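Side-chain contacts in cephalosporin acylase (PDB 2NLZ), which probably hydrolyses amide bonds, such as those of acylated cephalosporins, as an N-terminal nucleophile hydrolase of the gamma-glutamyltranspeptidase family: residues I115-P120 with F381-V386; M453-F458 with Q463-A468. The protein carries 1 engineered substitution. All blocks are in the same frame, centred on the assembly; numbering follows the deposited sequence.

Interaction 1: residues I115-P120 with F381-V386; sequences IPVTVP and FGSGVV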
ATOM      1  N   ILE D 115     -18.844  44.606  -1.117  1.00 43.54           N
ATOM      2  CA  ILE D 115     -17.999  45.096  -2.206  1.00 42.27           C
ATOM      3  C   ILE D 115     -17.716  44.092  -3.351  1.00 43.91           C
ATOM      4  O   ILE D 115     -17.857  44.459  -4.517  1.00 50.30           O
ATOM      5  CB  ILE D 115     -16.711  45.759  -1.655  1.00 49.32           C
ATOM      6  CG1 ILE D 115     -17.085  46.917  -0.726  1.00 51.92           C
ATOM      7  CG2 ILE D 115     -15.826  46.276  -2.782  1.00 44.11           C
ATOM      8  CD1 ILE D 115     -16.298  46.954   0.570  1.00 62.72           C
ATOM      9  N   PRO D 116     -17.361  42.822  -3.036  1.00 44.57           N
ATOM     10  CA  PRO D 116     -17.054  41.880  -4.123  1.00 44.24           C
ATOM     11  C   PRO D 116     -18.262  41.161  -4.732  1.00 43.41           C
ATOM     12  O   PRO D 116     -18.085  40.237  -5.523  1.00 47.75           O
ATOM     13  CB  PRO D 116     -16.172  40.845  -3.424  1.00 40.97           C
ATOM     14  CG  PRO D 116     -16.752  40.776  -2.058  1.00 34.81           C
ATOM     15  CD  PRO D 116     -17.201  42.177  -1.720  1.00 42.98           C
ATOM     16  N   VAL D 117     -19.470  41.568  -4.357  1.00 42.40           N
ATOM     17  CA  VAL D 117     -20.689  40.944  -4.870  1.00 34.59           C
ATOM     18  C   VAL D 117     -21.021  41.395  -6.298  1.00 28.37           C
ATOM     19  O   VAL D 117     -21.199  42.586  -6.550  1.00 33.83           O
ATOM     20  CB  VAL D 117     -21.891  41.250  -3.958  1.00 34.13           C
ATOM     21  CG1 VAL D 117     -23.142  40.554  -4.476  1.00 21.27           C
ATOM     22  CG2 VAL D 117     -21.594  40.838  -2.517  1.00 21.35           C
ATOM     23  N   THR D 118     -21.091  40.437  -7.220  1.00 21.00           N
ATOM     24  CA  THR D 118     -21.605  40.672  -8.574  1.00 25.86           C
ATOM     25  C   THR D 118     -23.017  40.094  -8.671  1.00 26.84           C
ATOM     26  O   THR D 118     -23.424  39.346  -7.781  1.00 23.94           O
ATOM     27  CB  THR D 118     -20.696  40.028  -9.642  1.00 26.60           C
ATOM     28  OG1 THR D 118     -20.670  38.599  -9.485  1.00 26.43           O
ATOM     29  CG2 THR D 118     -19.302  40.578  -9.520  1.00  2.00           C
ATOM     30  N   VAL D 119     -23.763  40.412  -9.732  1.00 24.76           N
ATOM     31  CA  VAL D 119     -25.139  39.898  -9.822  1.00 31.37           C
ATOM     32  C   VAL D 119     -25.157  38.373  -9.896  1.00 32.78           C
ATOM     33  O   VAL D 119     -24.455  37.777 -10.716  1.00 34.36           O
ATOM     34  CB  VAL D 119     -26.040  40.566 -10.940  1.00 34.68           C
ATOM     35  CG1 VAL D 119     -26.167  42.050 -10.704  1.00 37.82           C
ATOM     36  CG2 VAL D 119     -25.524  40.321 -12.338  1.00 40.08           C
ATOM     37  N   PRO D 120     -25.904  37.738  -8.974  1.00 26.93           N
ATOM     38  CA  PRO D 120     -26.092  36.297  -8.974  1.00 26.35           C
ATOM     39  C   PRO D 120     -26.824  35.849 -10.227  1.00 28.59           C
ATOM     40  O   PRO D 120     -27.991  36.179 -10.401  1.00 28.97           O
ATOM     41  CB  PRO D 120     -26.983  36.062  -7.750  1.00 24.84           C
ATOM     42  CG  PRO D 120     -26.791  37.239  -6.896  1.00 22.12           C
ATOM     43  CD  PRO D 120     -26.590  38.375  -7.838  1.00 24.60           C
ATOM     44  N   PHE D 381     -19.126  30.058   1.359  1.00 41.80           N
ATOM     45  CA  PHE D 381     -20.431  30.685   1.531  1.00 37.96           C
ATOM     46  C   PHE D 381     -20.563  31.941   0.666  1.00 39.35           C
ATOM     47  O   PHE D 381     -21.667  32.405   0.388  1.00 40.06           O
ATOM     48  CB  PHE D 381     -20.660  31.026   3.005  1.00 36.08           C
ATOM     49  CG  PHE D 381     -21.180  29.880   3.827  1.00 38.52           C
ATOM     50  CD1 PHE D 381     -22.549  29.608   3.884  1.00 43.40           C
ATOM     51  CD2 PHE D 381     -20.316  29.088   4.558  1.00 34.43           C
ATOM     52  CE1 PHE D 381     -23.045  28.556   4.648  1.00 40.40           C
ATOM     53  CE2 PHE D 381     -20.803  28.033   5.324  1.00 37.36           C
ATOM     54  CZ  PHE D 381     -22.172  27.767   5.372  1.00 32.80           C
ATOM     55  N   GLY D 382     -19.427  32.479   0.239  1.00 34.49           N
ATOM     56  CA  GLY D 382     -19.405  33.652  -0.615  1.00 36.21           C
ATOM     57  C   GLY D 382     -18.980  34.904   0.120  1.00 36.44           C
ATOM     58  O   GLY D 382     -18.015  34.897   0.867  1.00 30.20           O
ATOM     59  N   SER D 383     -19.722  35.981  -0.090  1.00 39.26           N
ATOM     60  CA  SER D 383     -19.377  37.284   0.470  1.00 35.67           C
ATOM     61  C   SER D 383     -19.704  37.427   1.948  1.00 33.97           C
ATOM     62  O   SER D 383     -19.202  38.325   2.607  1.00 36.13           O
ATOM     63  CB  SER D 383     -20.084  38.385  -0.323  1.00 34.17           C
ATOM     64  OG  SER D 383     -21.497  38.265  -0.241  1.00 32.82           O
ATOM     65  N   GLY D 384     -20.560  36.552   2.456  1.00 33.04           N
ATOM     66  CA  GLY D 384     -21.072  36.673   3.816  1.00 34.01           C
ATOM     67  C   GLY D 384     -22.330  37.516   3.906  1.00 38.67           C
ATOM     68  O   GLY D 384     -23.023  37.525   4.936  1.00 34.13           O
ATOM     69  N   VAL D 385     -22.626  38.228   2.826  1.00 35.69           N
ATOM     70  CA  VAL D 385     -23.856  38.978   2.734  1.00 34.59           C
ATOM     71  C   VAL D 385     -24.995  38.015   2.479  1.00 32.49           C
ATOM     72  O   VAL D 385     -25.041  37.343   1.451  1.00 36.86           O
ATOM     73  CB  VAL D 385     -23.798  40.027   1.623  1.00 30.04           C
ATOM     74  CG1 VAL D 385     -25.089  40.844   1.587  1.00 29.02           C
ATOM     75  CG2 VAL D 385     -22.617  40.932   1.845  1.00 32.59           C
ATOM     76  N   VAL D 386     -25.893  37.919   3.446  1.00 29.79           N
ATOM     77  CA  VAL D 386     -27.121  37.182   3.254  1.00 36.00           C
ATOM     78  C   VAL D 386     -28.252  38.182   3.405  1.00 41.16           C
ATOM     79  O   VAL D 386     -28.337  38.860   4.426  1.00 39.01           O
ATOM     80  CB  VAL D 386     -27.267  36.042   4.276  1.00 38.21           C
ATOM     81  CG1 VAL D 386     -28.595  35.324   4.090  1.00 44.04           C
ATOM     82  CG2 VAL D 386     -26.117  35.053   4.144  1.00 34.67           C
TER
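Val-117 reaches Ser-383 with a single methyl, and following its side chain outward explains most of the contact. CB points toward the 381-386 loop but stands back from it, 4.8 Å from OG of Ser-383. From there the two branches part. CG1 lies anti to the backbone N (chi1 -178°) and takes no part in this contact; CG2 is the branch that crosses. Its methyl lies 3.4 Å from OG of Ser-383 and 3.6 Å from CB of the same serine, so it packs alongside the CB-OG bond. A little further on, CG2 comes within 4.5 Å of CG2 of Val-385, a loose methyl-to-methyl touch. Pro-116 adds an equally loose one, from its ring atom CG to CB of Ser-383.

No hydrogen bond runs directly between 115-120 and 381-386, though the backbone of Ser-383 bonds that of Gly-113, just before the first segment. The hydroxyl finds its partners elsewhere, in Val-385 and Met-394. With OG placed between the backbone N and carbonyl carbon (chi1 62°), it accepts the N-H of Val-385, N to OG 3.3 Å, which closes an ST turn. The same hydroxyl is hydrogen-bonded to the carbonyl O of Met-394, fixing its rotation, so Val-117 meets an oxygen already engaged twice. Gly-382 and Gly-384 flank the serine at positive phi.

The contact is buried. Phe-232 of helix 223-234 touches both Val-117 and Val-385, while Met-394 packs on Val-117 and shares backbone hydrogen bonds with Ser-383 and Val-385. Two loops thus meet beside that helix, one running on into helix 122-133, the other lying between strand 370-376 and the short strand 386-387.

Interaction 2: residues M453-F458 with Q463-A468; sequences MNTIDF and QAALDA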
ATOM      1  N   MET D 453      -7.093  13.073 -19.817  1.00 21.81           N
ATOM      2  CA  MET D 453      -5.985  12.179 -20.136  1.00 24.44           C
ATOM      3  C   MET D 453      -6.182  10.785 -19.539  1.00 25.59           C
ATOM      4  O   MET D 453      -5.847   9.785 -20.169  1.00 23.18           O
ATOM      5  CB  MET D 453      -4.673  12.788 -19.691  1.00 20.09           C
ATOM      6  CG  MET D 453      -4.299  13.968 -20.515  1.00 23.58           C
ATOM      7  SD  MET D 453      -2.539  14.194 -20.443  1.00 34.23           S
ATOM      8  CE  MET D 453      -2.506  15.776 -19.680  1.00 27.08           C
ATOM      9  N   ASN D 454      -6.753  10.724 -18.337  1.00 21.93           N
ATOM     10  CA  ASN D 454      -7.125   9.448 -17.727  1.00 21.11           C
ATOM     11  C   ASN D 454      -8.128   8.686 -18.582  1.00 20.39           C
ATOM     12  O   ASN D 454      -8.114   7.461 -18.628  1.00 17.52           O
ATOM     13  CB  ASN D 454      -7.698   9.663 -16.323  1.00 18.60           C
ATOM     14  CG  ASN D 454      -6.655  10.157 -15.328  1.00 27.22           C
ATOM     15  OD1 ASN D 454      -5.459  10.178 -15.615  1.00 22.22           O
ATOM     16  ND2 ASN D 454      -7.116  10.581 -14.151  1.00 13.26           N
ATOM     17  N   THR D 455      -8.997   9.416 -19.264  1.00 23.10           N
ATOM     18  CA  THR D 455     -10.028   8.796 -20.079  1.00 25.42           C
ATOM     19  C   THR D 455      -9.552   8.459 -21.486  1.00 26.08           C
ATOM     20  O   THR D 455      -9.619   7.300 -21.913  1.00 33.28           O
ATOM     21  CB  THR D 455     -11.289   9.666 -20.123  1.00 22.32           C
ATOM     22  OG1 THR D 455     -11.745   9.859 -18.781  1.00 17.12           O
ATOM     23  CG2 THR D 455     -12.390   8.980 -20.898  1.00 25.84           C
ATOM     24  N   ILE D 456      -9.044   9.465 -22.189  1.00 22.84           N
ATOM     25  CA  ILE D 456      -8.653   9.301 -23.590  1.00 21.27           C
ATOM     26  C   ILE D 456      -7.316   8.570 -23.733  1.00 24.06           C
ATOM     27  O   ILE D 456      -7.217   7.554 -24.427  1.00 24.47           O
ATOM     28  CB  ILE D 456      -8.652  10.662 -24.336  1.00 18.48           C
ATOM     29  CG1 ILE D 456     -10.086  11.213 -24.437  1.00 18.48           C
ATOM     30  CG2 ILE D 456      -7.991  10.537 -25.703  1.00 22.17           C
ATOM     31  CD1 ILE D 456     -10.174  12.734 -24.374  1.00 23.21           C
ATOM     32  N   ASP D 457      -6.294   9.074 -23.057  1.00 27.97           N
ATOM     33  CA  ASP D 457      -4.955   8.505 -23.169  1.00 27.80           C
ATOM     34  C   ASP D 457      -4.786   7.186 -22.454  1.00 27.19           C
ATOM     35  O   ASP D 457      -4.074   6.311 -22.927  1.00 18.73           O
ATOM     36  CB  ASP D 457      -3.921   9.478 -22.630  1.00 23.38           C
ATOM     37  CG  ASP D 457      -3.840  10.726 -23.446  1.00 35.50           C
ATOM     38  OD1 ASP D 457      -3.833  10.608 -24.690  1.00 33.84           O
ATOM     39  OD2 ASP D 457      -3.779  11.814 -22.840  1.00 32.23           O
ATOM     40  N   PHE D 458      -5.421   7.040 -21.302  1.00 28.49           N
ATOM     41  CA  PHE D 458      -5.071   5.916 -20.448  1.00 27.13           C
ATOM     42  C   PHE D 458      -6.200   4.916 -20.194  1.00 25.55           C
ATOM     43  O   PHE D 458      -5.998   3.910 -19.503  1.00 29.96           O
ATOM     44  CB  PHE D 458      -4.427   6.427 -19.162  1.00 27.02           C
ATOM     45  CG  PHE D 458      -3.338   7.440 -19.403  1.00 26.63           C
ATOM     46  CD1 PHE D 458      -2.308   7.182 -20.306  1.00 25.23           C
ATOM     47  CD2 PHE D 458      -3.337   8.645 -18.732  1.00 32.79           C
ATOM     48  CE1 PHE D 458      -1.307   8.111 -20.543  1.00 16.42           C
ATOM     49  CE2 PHE D 458      -2.325   9.582 -18.958  1.00 35.87           C
ATOM     50  CZ  PHE D 458      -1.311   9.305 -19.865  1.00 17.53           C
ATOM     51  N   GLN D 463     -15.142   5.984 -12.850  1.00 12.79           N
ATOM     52  CA  GLN D 463     -14.799   5.893 -11.428  1.00 11.61           C
ATOM     53  C   GLN D 463     -13.287   5.842 -11.150  1.00 14.97           C
ATOM     54  O   GLN D 463     -12.770   6.601 -10.316  1.00  7.41           O
ATOM     55  CB  GLN D 463     -15.468   4.686 -10.785  1.00 12.70           C
ATOM     56  CG  GLN D 463     -15.381   4.716  -9.279  1.00 11.80           C
ATOM     57  CD  GLN D 463     -15.945   5.999  -8.705  1.00 15.22           C
ATOM     58  OE1 GLN D 463     -17.126   6.306  -8.874  1.00 21.48           O
ATOM     59  NE2 GLN D 463     -15.102   6.758  -8.023  1.00 18.17           N
ATOM     60  N   ALA D 464     -12.588   4.932 -11.831  1.00 11.62           N
ATOM     61  CA  ALA D 464     -11.129   4.878 -11.795  1.00  9.78           C
ATOM     62  C   ALA D 464     -10.500   6.238 -12.141  1.00 11.41           C
ATOM     63  O   ALA D 464      -9.539   6.653 -11.502  1.00 16.20           O
ATOM     64  CB  ALA D 464     -10.632   3.805 -12.729  1.00 10.28           C
ATOM     65  N   ALA D 465     -11.062   6.944 -13.127  1.00  9.36           N
ATOM     66  CA  ALA D 465     -10.503   8.236 -13.543  1.00 15.56           C
ATOM     67  C   ALA D 465     -10.568   9.223 -12.396  1.00 13.22           C
ATOM     68  O   ALA D 465      -9.668  10.044 -12.222  1.00 12.65           O
ATOM     69  CB  ALA D 465     -11.228   8.786 -14.753  1.00  9.73           C
ATOM     70  N   LEU D 466     -11.641   9.115 -11.622  1.00 11.54           N
ATOM     71  CA  LEU D 466     -11.862   9.934 -10.437  1.00 12.97           C
ATOM     72  C   LEU D 466     -11.058   9.454  -9.217  1.00 15.48           C
ATOM     73  O   LEU D 466     -10.565  10.271  -8.449  1.00 13.32           O
ATOM     74  CB  LEU D 466     -13.355   9.950 -10.114  1.00 19.84           C
ATOM     75  CG  LEU D 466     -14.207  11.125 -10.582  1.00 17.70           C
ATOM     76  CD1 LEU D 466     -13.548  11.918 -11.665  1.00 13.81           C
ATOM     77  CD2 LEU D 466     -15.524  10.604 -11.034  1.00  8.13           C
ATOM     78  N   ASP D 467     -10.946   8.136  -9.047  1.00 12.50           N
ATOM     79  CA  ASP D 467     -10.139   7.524  -7.975  1.00 19.76           C
ATOM     80  C   ASP D 467      -8.664   7.900  -8.041  1.00 19.13           C
ATOM     81  O   ASP D 467      -8.029   8.054  -6.998  1.00 18.46           O
ATOM     82  CB  ASP D 467     -10.227   5.993  -8.034  1.00 24.93           C
ATOM     83  CG  ASP D 467     -11.603   5.465  -7.686  1.00 23.31           C
ATOM     84  OD1 ASP D 467     -12.343   6.161  -6.952  1.00 22.70           O
ATOM     85  OD2 ASP D 467     -11.938   4.350  -8.148  1.00 13.56           O
ATOM     86  N   ALA D 468      -8.142   8.013  -9.269  1.00 20.85           N
ATOM     87  CA  ALA D 468      -6.728   8.277  -9.554  1.00 22.62           C
ATOM     88  C   ALA D 468      -6.159   9.458  -8.758  1.00 27.15           C
ATOM     89  O   ALA D 468      -6.821  10.495  -8.623  1.00 27.55           O
ATOM     90  CB  ALA D 468      -6.531   8.497 -11.044  1.00 27.02           C
TER
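Asn-454 and Ala-465 bring two consecutive helices together, their CA atoms 5.5 Å apart, with 453-458 on the last part of helix 444-457, at a wider pi-type turn, and 463-468 following helix 462-467 out to Ala-468. Such a close backbone approach is possible because an alanine faces the asparagine: CB of Ala-465 rests 4.0 Å from CB of Asn-454. The amide then stretches across. Its ND2 donates to the carbonyl O of Ala-465 at 3.2 Å, moderately bent (142° at the hydrogen), arriving in the carbonyl plane on a lone pair, although the oxygen is tilted 17° from the amide plane. On the other branch OD1 takes a hydrogen bond from NZ of Lys-291, so both ends of this buried amide are used. The methyl of Ala-468, where the chain leaves the helix, lies 3.8 Å from ND2. Thr-455 lies beside the methyl of Ala-465, its OG1 turned back to the carbonyl O of Val-451; Phe-5 of the second subunit packs on this threonine. The whole is a tight helix-loop-helix, lying against strands 250-259 and 512-517, consistent with the helical layer over the sheets of the Ntn-hydrolase αββα fold.

In the fold
Interactions 1 and 2 sit on opposite sides of the chain's centre, their own centres 35 Å apart, and share no element. Both are buried, yet they join different things. Interaction 1 brings together loops 261 residues apart in sequence, a tertiary contact of van der Waals packing with no hydrogen bond between the segments, the serine hydroxyl being bonded to Val-385 and Met-394 instead. Interaction 2 is local: two successive helices, their segments five residues apart along the chain, are tied by a side-chain-to-backbone hydrogen bond. Their surroundings differ too. No other chain of the assembly touches interaction 1, whereas a second subunit packs against interaction 2, which therefore lies at a subunit interface.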